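Local coordinates for protein halogenase PltM (Pseudomonas fluorescens, PDB 6BZN) that halogenates phenolic substrates, with unusual versatility in both substrate and halide, and probably works as an FAD-dependent enzyme of the tryptophan halogenase family, at residues T248-H251 with G256-W259; L108-A113 with P348-G353; Q195-S200 with P340-F345; T357-L362 with E386-N391. All blocks are in the same frame, centred on the assembly; numbering follows the deposited sequence.

Interaction 1 of 4, residues T248-H251 with G256-W259; sequences TLHH and GWLW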
loop_
_atom_site.group_PDB
_atom_site.type_symbol
_atom_site.label_atom_id
_atom_site.label_comp_id
_atom_site.label_asym_id
_atom_site.label_seq_id
_atom_site.Cartn_x
_atom_site.Cartn_y
_atom_site.Cartn_z
ATOM N N THR A 248 -6.799 2.231 11.446
ATOM C CA THR A 248 -7.284 2.513 10.105
ATOM C C THR A 248 -8.690 1.938 10.005
ATOM O O THR A 248 -8.866 0.730 9.920
ATOM C CB THR A 248 -6.394 1.850 9.064
ATOM O OG1 THR A 248 -5.027 2.189 9.344
ATOM C CG2 THR A 248 -6.778 2.260 7.642
ATOM N N LEU A 249 -9.679 2.818 10.009
ATOM C CA LEU A 249 -11.072 2.429 10.073
ATOM C C LEU A 249 -11.649 2.386 8.667
ATOM O O LEU A 249 -11.525 3.364 7.909
ATOM C CB LEU A 249 -11.826 3.411 10.964
ATOM C CG LEU A 249 -13.346 3.446 10.961
ATOM C CD1 LEU A 249 -13.933 2.083 11.282
ATOM C CD2 LEU A 249 -13.797 4.497 11.968
ATOM N N HIS A 250 -12.269 1.251 8.342
ATOM C CA HIS A 250 -12.884 0.994 7.051
ATOM C C HIS A 250 -14.379 0.829 7.282
ATOM O O HIS A 250 -14.797 -0.140 7.927
ATOM C CB HIS A 250 -12.354 -0.325 6.469
ATOM C CG HIS A 250 -10.865 -0.397 6.325
ATOM N ND1 HIS A 250 -10.011 -0.496 7.401
ATOM C CD2 HIS A 250 -10.080 -0.460 5.221
ATOM C CE1 HIS A 250 -8.762 -0.572 6.968
ATOM N NE2 HIS A 250 -8.778 -0.549 5.648
ATOM N N HIS A 251 -15.181 1.768 6.789
ATOM C CA HIS A 251 -16.631 1.620 6.790
ATOM C C HIS A 251 -16.990 0.975 5.473
ATOM O O HIS A 251 -16.732 1.560 4.417
ATOM C CB HIS A 251 -17.305 2.973 6.891
ATOM C CG HIS A 251 -17.197 3.586 8.238
ATOM N ND1 HIS A 251 -17.773 3.027 9.355
ATOM C CD2 HIS A 251 -16.590 4.717 8.656
ATOM C CE1 HIS A 251 -17.526 3.784 10.405
ATOM N NE2 HIS A 251 -16.817 4.818 10.000
ATOM N N GLY A 256 -19.149 -0.241 -1.953
ATOM C CA GLY A 256 -17.934 0.504 -1.695
ATOM C C GLY A 256 -17.502 0.578 -0.259
ATOM O O GLY A 256 -17.974 -0.166 0.600
ATOM N N TRP A 257 -16.585 1.496 -0.004
ATOM C CA TRP A 257 -16.093 1.706 1.343
ATOM C C TRP A 257 -15.518 3.098 1.533
ATOM O O TRP A 257 -15.220 3.803 0.556
ATOM C CB TRP A 257 -15.064 0.636 1.699
ATOM C CG TRP A 257 -13.719 0.747 1.047
ATOM C CD1 TRP A 257 -13.384 0.413 -0.244
ATOM C CD2 TRP A 257 -12.502 1.168 1.681
ATOM N NE1 TRP A 257 -12.038 0.618 -0.442
ATOM C CE2 TRP A 257 -11.473 1.072 0.724
ATOM C CE3 TRP A 257 -12.186 1.629 2.969
ATOM C CZ2 TRP A 257 -10.146 1.434 1.014
ATOM C CZ3 TRP A 257 -10.885 1.958 3.259
ATOM C CH2 TRP A 257 -9.874 1.870 2.284
ATOM N N LEU A 258 -15.396 3.484 2.798
ATOM C CA LEU A 258 -14.845 4.773 3.189
ATOM C C LEU A 258 -13.822 4.575 4.311
ATOM O O LEU A 258 -14.054 3.805 5.266
ATOM C CB LEU A 258 -15.974 5.735 3.599
ATOM C CG LEU A 258 -15.613 7.106 4.203
ATOM C CD1 LEU A 258 -16.688 8.156 3.928
ATOM C CD2 LEU A 258 -15.376 7.015 5.713
ATOM N N TRP A 259 -12.702 5.281 4.209
ATOM C CA TRP A 259 -11.674 5.243 5.245
ATOM C C TRP A 259 -11.718 6.468 6.139
ATOM O O TRP A 259 -12.012 7.565 5.669
ATOM C CB TRP A 259 -10.280 5.064 4.635
ATOM C CG TRP A 259 -9.528 6.275 4.030
ATOM C CD1 TRP A 259 -9.067 7.388 4.684
ATOM C CD2 TRP A 259 -9.072 6.398 2.678
ATOM N NE1 TRP A 259 -8.362 8.200 3.815
ATOM C CE2 TRP A 259 -8.356 7.619 2.578
ATOM C CE3 TRP A 259 -9.198 5.594 1.532
ATOM C CZ2 TRP A 259 -7.771 8.058 1.379
ATOM C CZ3 TRP A 259 -8.623 6.044 0.330
ATOM C CH2 TRP A 259 -7.928 7.260 0.267
#
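The rings of His250 and Trp257 lie side by side, their planes 23° from parallel but strongly offset, with little of one ring over the other and centroids 5.0 Å apart. The touching is done by His250 CD2, which comes to 3.2 Å from Trp257 CZ3 at the benzo end of the indole. Trp257 reaches it by holding CG in the crowded position between its backbone N and carbonyl carbon (chi1 73°), which turns the indole back across the hairpin. Phe112 stacks on the His250 ring and Phe110 meets it edge-to-face, while ND1 bonds to Ser111 O. Replacing His250 by an alanine would probably leave Ser111 O without that side-chain partner and open a gap between Phe112 and the indole. On the other side of the sheet, Leu249 CD1 sits off-centre over one face of the His251 ring, 4.0 Å from its plane, and Leu258 CD2 lies in that plane, 3.9 Å from His251 CD2. Its two nitrogens are taken by His115 and His308. Beneath the side chains, His251 and Leu258 form a hydrogen-bonded antiparallel pair: His251 N to Leu258 O and Leu258 N to His251 O are each 2.8 Å. The adjoining non-hydrogen-bonded pair, His250 with Trp259, is supplemented by a CA-H...O contact of 3.3 Å from Trp259 CA to Leu249 O. This is a beta hairpin inside a mixed sheet, in which strand 248-253 runs parallel to strand 109-114 and strand 256-262 continues antiparallel to strand 273-281.

Interaction 2 of 4, residues L108-A113 with P348-G353; sequences LGFSFA and PLFSRG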
loop_
_atom_site.group_PDB
_atom_site.type_symbol
_atom_site.label_atom_id
_atom_site.label_comp_id
_atom_site.label_asym_id
_atom_site.label_seq_id
_atom_site.Cartn_x
_atom_site.Cartn_y
_atom_site.Cartn_z
ATOM N N LEU A 108 -3.271 1.006 15.667
ATOM C CA LEU A 108 -3.093 -0.219 16.428
ATOM C C LEU A 108 -3.705 -1.406 15.706
ATOM O O LEU A 108 -3.720 -2.517 16.255
ATOM C CB LEU A 108 -3.713 -0.045 17.806
ATOM C CG LEU A 108 -3.143 1.128 18.600
ATOM C CD1 LEU A 108 -3.906 1.312 19.910
ATOM C CD2 LEU A 108 -1.658 0.940 18.850
ATOM N N GLY A 109 -4.187 -1.175 14.482
ATOM C CA GLY A 109 -4.740 -2.223 13.642
ATOM C C GLY A 109 -5.646 -1.668 12.559
ATOM O O GLY A 109 -5.820 -0.455 12.442
ATOM N N PHE A 110 -6.182 -2.575 11.755
ATOM C CA PHE A 110 -7.238 -2.271 10.783
ATOM C C PHE A 110 -8.569 -2.615 11.443
ATOM O O PHE A 110 -8.693 -3.674 12.049
ATOM C CB PHE A 110 -7.090 -3.114 9.506
ATOM C CG PHE A 110 -6.024 -2.639 8.512
ATOM C CD1 PHE A 110 -5.349 -1.421 8.634
ATOM C CD2 PHE A 110 -5.751 -3.415 7.389
ATOM C CE1 PHE A 110 -4.412 -1.019 7.676
ATOM C CE2 PHE A 110 -4.798 -3.023 6.441
ATOM C CZ PHE A 110 -4.136 -1.819 6.581
ATOM N N SER A 111 -9.555 -1.732 11.336
ATOM C CA SER A 111 -10.895 -2.019 11.818
ATOM C C SER A 111 -11.887 -1.861 10.672
ATOM O O SER A 111 -11.683 -1.051 9.751
ATOM C CB SER A 111 -11.274 -1.110 12.984
ATOM O OG SER A 111 -11.267 0.246 12.596
ATOM N N PHE A 112 -12.951 -2.656 10.735
ATOM C CA PHE A 112 -13.959 -2.705 9.686
ATOM C C PHE A 112 -15.328 -2.650 10.329
ATOM O O PHE A 112 -15.607 -3.467 11.196
ATOM C CB PHE A 112 -13.818 -3.990 8.860
ATOM C CG PHE A 112 -12.464 -4.146 8.218
ATOM C CD1 PHE A 112 -11.408 -4.710 8.920
ATOM C CD2 PHE A 112 -12.233 -3.683 6.932
ATOM C CE1 PHE A 112 -10.157 -4.831 8.339
ATOM C CE2 PHE A 112 -10.980 -3.793 6.348
ATOM C CZ PHE A 112 -9.943 -4.378 7.042
ATOM N N ALA A 113 -16.161 -1.687 9.930
ATOM C CA ALA A 113 -17.537 -1.576 10.403
ATOM C C ALA A 113 -18.454 -1.624 9.196
ATOM O O ALA A 113 -18.254 -0.876 8.230
ATOM C CB ALA A 113 -17.731 -0.277 11.158
ATOM N N PRO A 348 -6.849 1.343 -2.575
ATOM C CA PRO A 348 -6.319 1.613 -1.237
ATOM C C PRO A 348 -6.600 0.515 -0.204
ATOM O O PRO A 348 -5.905 0.454 0.825
ATOM C CB PRO A 348 -7.016 2.908 -0.827
ATOM C CG PRO A 348 -8.180 3.053 -1.769
ATOM C CD PRO A 348 -7.714 2.439 -3.049
ATOM N N LEU A 349 -7.591 -0.335 -0.469
ATOM C CA LEU A 349 -8.036 -1.341 0.490
ATOM C C LEU A 349 -6.928 -2.312 0.854
ATOM O O LEU A 349 -6.389 -3.003 -0.005
ATOM C CB LEU A 349 -9.230 -2.129 -0.051
ATOM C CG LEU A 349 -9.825 -3.138 0.936
ATOM C CD1 LEU A 349 -10.507 -2.417 2.083
ATOM C CD2 LEU A 349 -10.785 -4.097 0.252
ATOM N N PHE A 350 -6.616 -2.361 2.142
ATOM C CA PHE A 350 -5.518 -3.165 2.715
ATOM C C PHE A 350 -4.131 -2.588 2.510
ATOM O O PHE A 350 -3.154 -3.201 2.945
ATOM C CB PHE A 350 -5.535 -4.639 2.270
ATOM C CG PHE A 350 -6.760 -5.385 2.684
ATOM C CD1 PHE A 350 -7.070 -5.519 4.028
ATOM C CD2 PHE A 350 -7.583 -5.971 1.752
ATOM C CE1 PHE A 350 -8.189 -6.212 4.445
ATOM C CE2 PHE A 350 -8.708 -6.669 2.157
ATOM C CZ PHE A 350 -9.011 -6.791 3.504
ATOM N N SER A 351 -4.027 -1.426 1.856
ATOM C CA SER A 351 -2.786 -0.688 1.765
ATOM C C SER A 351 -1.610 -1.548 1.246
ATOM O O SER A 351 -0.498 -1.504 1.757
ATOM C CB SER A 351 -2.506 -0.005 3.119
ATOM O OG SER A 351 -1.681 1.117 2.924
ATOM N N ARG A 352 -1.876 -2.324 0.196
ATOM C CA ARG A 352 -0.860 -3.194 -0.388
ATOM C C ARG A 352 0.164 -2.436 -1.254
ATOM O O ARG A 352 1.280 -2.916 -1.434
ATOM C CB ARG A 352 -1.504 -4.319 -1.217
ATOM C CG ARG A 352 -2.500 -5.190 -0.451
ATOM C CD ARG A 352 -1.949 -5.776 0.847
ATOM N NE ARG A 352 -0.800 -6.648 0.608
ATOM C CZ ARG A 352 -0.179 -7.379 1.532
ATOM N NH1 ARG A 352 -0.580 -7.366 2.811
ATOM N NH2 ARG A 352 0.859 -8.132 1.166
ATOM N N GLY A 353 -0.206 -1.258 -1.752
ATOM C CA GLY A 353 0.687 -0.457 -2.608
ATOM C C GLY A 353 2.041 -0.151 -1.988
ATOM O O GLY A 353 3.081 -0.388 -2.604
#
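Ser351, whose CB sits 4.2 Å from Phe110 CZ, has its OG held by two partners, the carbonyl O of Ala65 and a hydroxyl of a glycerol that is probably from the crystallisation liquor. Its backbone N closes a type II beta turn onto Pro348 O at 2.9 Å, and Phe350, in the third position of that turn, takes a positive phi of 77°. The turn leads into helix 352-374, and Ser351 contacts FAD in a flavin-bound form of this protein, so Phe110 packs against a residue of the flavin site and Phe112 against Phe350. Phe110 CE2 comes within 3.8 Å of Phe350 CA, with Phe350 O near the plane of the Phe110 ring at its edge. The same CE2 lies at the edge of the Phe350 ring. With a serine in place of Phe110, the turn backbone at Phe350 and Ser351 CB would probably lose their apolar neighbour and a gap would open. Phe112, two residues along on the same side of the strand, also points toward the turn: its CZ is 3.6 Å from Phe350 CE1, the two rings inclined at 53°. Phe350 in turn stacks on Trp420 and rests on Leu399 and Ser403 of helix 383-406.

Interaction 3 of 4, residues Q195-S200 with P340-F345; sequences QGSPLS and PQATGF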
loop_
_atom_site.group_PDB
_atom_site.type_symbol
_atom_site.label_atom_id
_atom_site.label_comp_id
_atom_site.label_asym_id
_atom_site.label_seq_id
_atom_site.Cartn_x
_atom_site.Cartn_y
_atom_site.Cartn_z
ATOM N N GLN A 195 0.549 7.228 -11.359
ATOM C CA GLN A 195 -0.270 7.081 -12.558
ATOM C C GLN A 195 0.297 7.906 -13.727
ATOM O O GLN A 195 0.036 7.566 -14.880
ATOM C CB GLN A 195 -1.764 7.404 -12.314
ATOM C CG GLN A 195 -2.673 6.627 -13.271
ATOM C CD GLN A 195 -4.167 6.857 -13.075
ATOM O OE1 GLN A 195 -4.740 6.503 -12.038
ATOM N NE2 GLN A 195 -4.817 7.413 -14.095
ATOM N N GLY A 196 1.094 8.943 -13.427
ATOM C CA GLY A 196 1.781 9.746 -14.452
ATOM C C GLY A 196 3.133 9.239 -14.951
ATOM O O GLY A 196 3.900 10.000 -15.532
ATOM N N SER A 197 3.430 7.962 -14.736
ATOM C CA SER A 197 4.646 7.322 -15.267
ATOM C C SER A 197 4.878 7.651 -16.767
ATOM O O SER A 197 4.159 7.132 -17.623
ATOM C CB SER A 197 4.540 5.807 -15.070
ATOM O OG SER A 197 5.493 5.095 -15.846
ATOM N N PRO A 198 5.873 8.512 -17.084
ATOM C CA PRO A 198 6.108 8.890 -18.490
ATOM C C PRO A 198 6.766 7.770 -19.316
ATOM O O PRO A 198 6.606 7.736 -20.550
ATOM C CB PRO A 198 7.037 10.097 -18.372
ATOM C CG PRO A 198 7.830 9.799 -17.143
ATOM C CD PRO A 198 6.881 9.120 -16.185
ATOM N N LEU A 199 7.485 6.869 -18.640
ATOM C CA LEU A 199 7.968 5.648 -19.261
ATOM C C LEU A 199 6.827 4.732 -19.548
ATOM O O LEU A 199 6.806 4.109 -20.587
ATOM C CB LEU A 199 8.978 4.888 -18.391
ATOM C CG LEU A 199 10.414 5.372 -18.461
ATOM C CD1 LEU A 199 11.248 4.550 -17.515
ATOM C CD2 LEU A 199 10.949 5.254 -19.881
ATOM N N SER A 200 5.880 4.620 -18.617
ATOM C CA SER A 200 4.747 3.769 -18.868
ATOM C C SER A 200 4.006 4.252 -20.109
ATOM O O SER A 200 3.686 3.441 -20.977
ATOM C CB SER A 200 3.786 3.678 -17.679
ATOM O OG SER A 200 2.641 2.913 -18.028
ATOM N N PRO A 340 6.623 -0.206 -8.614
ATOM C CA PRO A 340 5.228 -0.681 -8.615
ATOM C C PRO A 340 4.142 0.323 -8.936
ATOM O O PRO A 340 3.282 -0.003 -9.743
ATOM C CB PRO A 340 5.060 -1.250 -7.212
ATOM C CG PRO A 340 6.412 -1.822 -6.951
ATOM C CD PRO A 340 7.365 -0.780 -7.479
ATOM N N GLN A 341 4.169 1.531 -8.380
ATOM C CA GLN A 341 3.126 2.521 -8.726
ATOM C C GLN A 341 3.054 2.842 -10.223
ATOM O O GLN A 341 1.960 3.066 -10.762
ATOM C CB GLN A 341 3.313 3.833 -7.965
ATOM C CG GLN A 341 3.009 3.765 -6.492
ATOM C CD GLN A 341 1.515 3.691 -6.181
ATOM O OE1 GLN A 341 1.063 2.743 -5.535
ATOM N NE2 GLN A 341 0.751 4.707 -6.603
ATOM N N ALA A 342 4.212 2.883 -10.878
ATOM C CA ALA A 342 4.272 3.085 -12.316
ATOM C C ALA A 342 3.793 1.854 -13.112
ATOM O O ALA A 342 3.462 1.984 -14.284
ATOM C CB ALA A 342 5.679 3.470 -12.728
ATOM N N THR A 343 3.782 0.680 -12.478
ATOM C CA THR A 343 3.450 -0.597 -13.116
ATOM C C THR A 343 2.000 -0.985 -12.959
ATOM O O THR A 343 1.331 -1.363 -13.933
ATOM C CB THR A 343 4.300 -1.732 -12.488
ATOM O OG1 THR A 343 5.681 -1.391 -12.607
ATOM C CG2 THR A 343 4.072 -3.046 -13.173
ATOM N N GLY A 344 1.518 -0.936 -11.719
ATOM C CA GLY A 344 0.167 -1.355 -11.433
ATOM C C GLY A 344 -0.343 -0.849 -10.109
ATOM O O GLY A 344 0.437 -0.645 -9.184
ATOM N N PHE A 345 -1.648 -0.616 -10.035
ATOM C CA PHE A 345 -2.307 -0.266 -8.780
ATOM C C PHE A 345 -3.698 -0.855 -8.760
ATOM O O PHE A 345 -4.345 -0.903 -9.784
ATOM C CB PHE A 345 -2.406 1.244 -8.614
ATOM C CG PHE A 345 -2.903 1.656 -7.256
ATOM C CD1 PHE A 345 -2.056 1.592 -6.161
ATOM C CD2 PHE A 345 -4.204 2.090 -7.070
ATOM C CE1 PHE A 345 -2.498 1.966 -4.896
ATOM C CE2 PHE A 345 -4.653 2.478 -5.816
ATOM C CZ PHE A 345 -3.791 2.419 -4.725
HETATM O O HOH W 1 2.533 0.900 -16.554
#
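Ser197 and Ala342 meet through their beta carbons, Ser197 CB to Ala342 CB at 3.5 Å, tighter than a usual van der Waals contact. Beside them Ser200 CB faces the carbonyl O of Ala342 at 3.8 Å, and a water joins the same two residues. It donates to Ala342 O at 2.7 Å and lies 2.5 Å from Ser200 OG, which the side chain offers by standing anti to the backbone N (chi1 175°). Ala342 O also takes a bond from Arg206 NH2, while NH1 of that arginine holds Gln195 O, so one guanidinium ties both segments. A second shell positions the serines. Ser197 is the N-cap of helix 198-203, its hydroxyl receiving Ser200 N and bonded as well to Asp191, although the exact place of that hydroxyl is uncertain. Across from it, the short helix 340-343 closes on Pro340 O, which accepts from both Thr343 N and Gly344 N. The two segments follow the adjacent parallel strands 188-191 and 336-338, each turning into a helix at the strand's C-terminal end. That is the usual setting of ligand sites in Rossmann-like sheets, and here Gly196 and Gln341 both contact FAD molecules in flavin-bound structures of this protein.

Interaction 4 of 4, residues T357-L362 with E386-N391; sequences TFESIL and ERHCLN. With GOL (glycerol), chain I.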
loop_
_atom_site.group_PDB
_atom_site.type_symbol
_atom_site.label_atom_id
_atom_site.label_comp_id
_atom_site.label_asym_id
_atom_site.label_seq_id
_atom_site.Cartn_x
_atom_site.Cartn_y
_atom_site.Cartn_z
ATOM N N THR A 357 5.702 -1.566 -3.219
ATOM C CA THR A 357 6.741 -0.556 -3.463
ATOM C C THR A 357 8.057 -0.821 -2.717
ATOM O O THR A 357 9.127 -0.855 -3.333
ATOM C CB THR A 357 6.224 0.852 -3.134
ATOM O OG1 THR A 357 5.147 1.169 -4.019
ATOM C CG2 THR A 357 7.324 1.922 -3.289
ATOM N N PHE A 358 7.998 -0.981 -1.398
ATOM C CA PHE A 358 9.228 -1.111 -0.629
ATOM C C PHE A 358 9.917 -2.428 -0.935
ATOM O O PHE A 358 11.150 -2.489 -0.977
ATOM C CB PHE A 358 8.983 -0.963 0.883
ATOM C CG PHE A 358 8.405 0.377 1.292
ATOM C CD1 PHE A 358 8.704 1.544 0.601
ATOM C CD2 PHE A 358 7.584 0.470 2.404
ATOM C CE1 PHE A 358 8.165 2.759 0.995
ATOM C CE2 PHE A 358 7.040 1.690 2.801
ATOM C CZ PHE A 358 7.321 2.831 2.087
ATOM N N GLU A 359 9.137 -3.483 -1.152
ATOM C CA GLU A 359 9.735 -4.784 -1.493
ATOM C C GLU A 359 10.409 -4.705 -2.854
ATOM O O GLU A 359 11.512 -5.231 -3.029
ATOM C CB GLU A 359 8.725 -5.927 -1.461
ATOM C CG GLU A 359 9.432 -7.264 -1.687
ATOM C CD GLU A 359 8.554 -8.481 -1.531
ATOM O OE1 GLU A 359 7.512 -8.388 -0.850
ATOM O OE2 GLU A 359 8.933 -9.540 -2.099
ATOM N N SER A 360 9.783 -4.013 -3.799
ATOM C CA SER A 360 10.363 -3.900 -5.145
ATOM C C SER A 360 11.694 -3.149 -5.113
ATOM O O SER A 360 12.655 -3.522 -5.804
ATOM C CB SER A 360 9.371 -3.240 -6.125
ATOM O OG SER A 360 9.869 -3.338 -7.446
ATOM N N ILE A 361 11.776 -2.102 -4.294
ATOM C CA ILE A 361 13.038 -1.353 -4.150
ATOM C C ILE A 361 14.124 -2.274 -3.590
ATOM O O ILE A 361 15.262 -2.297 -4.069
ATOM C CB ILE A 361 12.875 -0.096 -3.276
ATOM C CG1 ILE A 361 11.909 0.882 -3.948
ATOM C CG2 ILE A 361 14.220 0.585 -3.012
ATOM C CD1 ILE A 361 11.389 1.959 -3.010
ATOM N N LEU A 362 13.738 -3.042 -2.579
ATOM C CA LEU A 362 14.629 -3.960 -1.906
ATOM C C LEU A 362 15.173 -5.043 -2.841
ATOM O O LEU A 362 16.347 -5.419 -2.753
ATOM C CB LEU A 362 13.871 -4.565 -0.735
ATOM C CG LEU A 362 14.554 -5.327 0.377
ATOM C CD1 LEU A 362 15.749 -4.593 0.961
ATOM C CD2 LEU A 362 13.481 -5.587 1.431
ATOM N N GLU A 386 10.454 -7.965 -12.070
ATOM C CA GLU A 386 9.186 -8.036 -12.788
ATOM C C GLU A 386 8.260 -9.128 -12.257
ATOM O O GLU A 386 7.065 -8.911 -12.100
ATOM C CB GLU A 386 9.444 -8.286 -14.271
ATOM C CG GLU A 386 8.191 -8.303 -15.117
ATOM C CD GLU A 386 8.518 -8.339 -16.587
ATOM O OE1 GLU A 386 8.492 -9.436 -17.175
ATOM O OE2 GLU A 386 8.852 -7.276 -17.148
ATOM N N ARG A 387 8.817 -10.313 -12.033
ATOM C CA ARG A 387 8.038 -11.427 -11.520
ATOM C C ARG A 387 7.379 -11.071 -10.187
ATOM O O ARG A 387 6.184 -11.271 -10.027
ATOM C CB ARG A 387 8.902 -12.680 -11.393
ATOM C CG ARG A 387 8.188 -13.863 -10.757
ATOM C CD ARG A 387 9.033 -15.120 -10.879
ATOM N NE ARG A 387 8.507 -16.223 -10.067
ATOM C CZ ARG A 387 9.182 -16.918 -9.145
ATOM N NH1 ARG A 387 10.456 -16.668 -8.859
ATOM N NH2 ARG A 387 8.562 -17.906 -8.494
ATOM N N HIS A 388 8.152 -10.539 -9.242
ATOM C CA HIS A 388 7.568 -10.046 -7.997
ATOM C C HIS A 388 6.450 -9.009 -8.247
ATOM O O HIS A 388 5.339 -9.167 -7.748
ATOM C CB HIS A 388 8.620 -9.446 -7.065
ATOM C CG HIS A 388 8.012 -8.622 -5.982
ATOM N ND1 HIS A 388 8.046 -7.244 -5.986
ATOM C CD2 HIS A 388 7.232 -8.977 -4.936
ATOM C CE1 HIS A 388 7.368 -6.790 -4.949
ATOM N NE2 HIS A 388 6.856 -7.823 -4.304
ATOM N N CYS A 389 6.727 -7.973 -9.039
ATOM C CA CYS A 389 5.778 -6.860 -9.162
ATOM C C CYS A 389 4.479 -7.279 -9.839
ATOM O O CYS A 389 3.376 -6.975 -9.343
ATOM C CB CYS A 389 6.391 -5.670 -9.891
ATOM S SG CYS A 389 5.280 -4.241 -9.836
ATOM N N LEU A 390 4.598 -8.011 -10.944
ATOM C CA LEU A 390 3.401 -8.428 -11.678
ATOM C C LEU A 390 2.575 -9.434 -10.855
ATOM O O LEU A 390 1.359 -9.342 -10.837
ATOM C CB LEU A 390 3.728 -8.997 -13.059
ATOM C CG LEU A 390 4.487 -8.097 -14.057
ATOM C CD1 LEU A 390 4.253 -8.567 -15.496
ATOM C CD2 LEU A 390 4.220 -6.601 -13.937
ATOM N N ASN A 391 3.242 -10.358 -10.164
ATOM C CA ASN A 391 2.538 -11.290 -9.266
ATOM C C ASN A 391 1.860 -10.554 -8.122
ATOM O O ASN A 391 0.746 -10.912 -7.733
ATOM C CB ASN A 391 3.482 -12.354 -8.680
ATOM C CG ASN A 391 3.929 -13.389 -9.687
ATOM O OD1 ASN A 391 3.531 -13.373 -10.836
ATOM N ND2 ASN A 391 4.782 -14.313 -9.239
HETATM C C1 GOL I . 4.251 -8.083 -2.228
HETATM O O1 GOL I . 5.388 -7.273 -1.894
HETATM C C2 GOL I . 3.358 -8.444 -1.028
HETATM O O2 GOL I . 2.075 -8.777 -1.547
HETATM C C3 GOL I . 3.786 -9.624 -0.144
HETATM O O3 GOL I . 4.494 -10.643 -0.861
HETATM O O HOH W 2 9.642 -5.932 -7.783
#
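Stacking comes first: Glu359 crosses His388 obliquely between two packed helices, with Glu359 CG 4.1 Å from the centroid of the imidazole, over its face, in a CH-pi contact. The carboxylate lies nearly flat against the ring, the planes 26° apart, and Glu359 CD approaches His388 NE2 to 3.3 Å. The glutamate gets there by a straight chain, CG anti to the backbone N (chi1 -174°) and extended beyond. Hydrogen bonds between the helices are indirect. His388 NE2 donates to O1 of a glycerol that probably comes from the crystallisation liquor, at 2.9 Å and an almost straight 167°, and O1 donates a hydrogen bond to Glu359 OE1 at 2.6 Å. On the other nitrogen, a water lies 2.7 Å from His388 ND1 and 2.6 Å from Ser360 OG, also near the ring plane. Charge pairing falls to OE2, in a salt bridge with Arg363 one turn onward, and the glycerol also bonds to Arg352 and the carbonyl O of Cys459. With both ring nitrogens engaged in its plane and a carboxylate over it, the imidazole is probably held against rotation in this crystal, and the nearby negative charge may ease its protonation, although Arg363 would partly offset this.

The contacts join a sheet, a cofactor region and a helical layer. Interactions 1 and 2, about 8 Å apart between centres, share neighbouring strands, His250 N probably bonding Ser111 O at 2.8 Å. Interactions 3 and 4, about 13 Å between centres, touch where Pro340 CG packs on Ser360 CB at 3.4 Å. Interaction 2 connects these groups, since 348-353 follows 340-345 and opens the helix of interaction 4. Interactions 1 and 4 stand about 26 Å apart between centres. Residues that contact FAD in flavin-bound structures of this protein (none is bound here) fall within interactions 2 and 3; the side chain of Trp259 is about 4 Å from that of Val62, another of them.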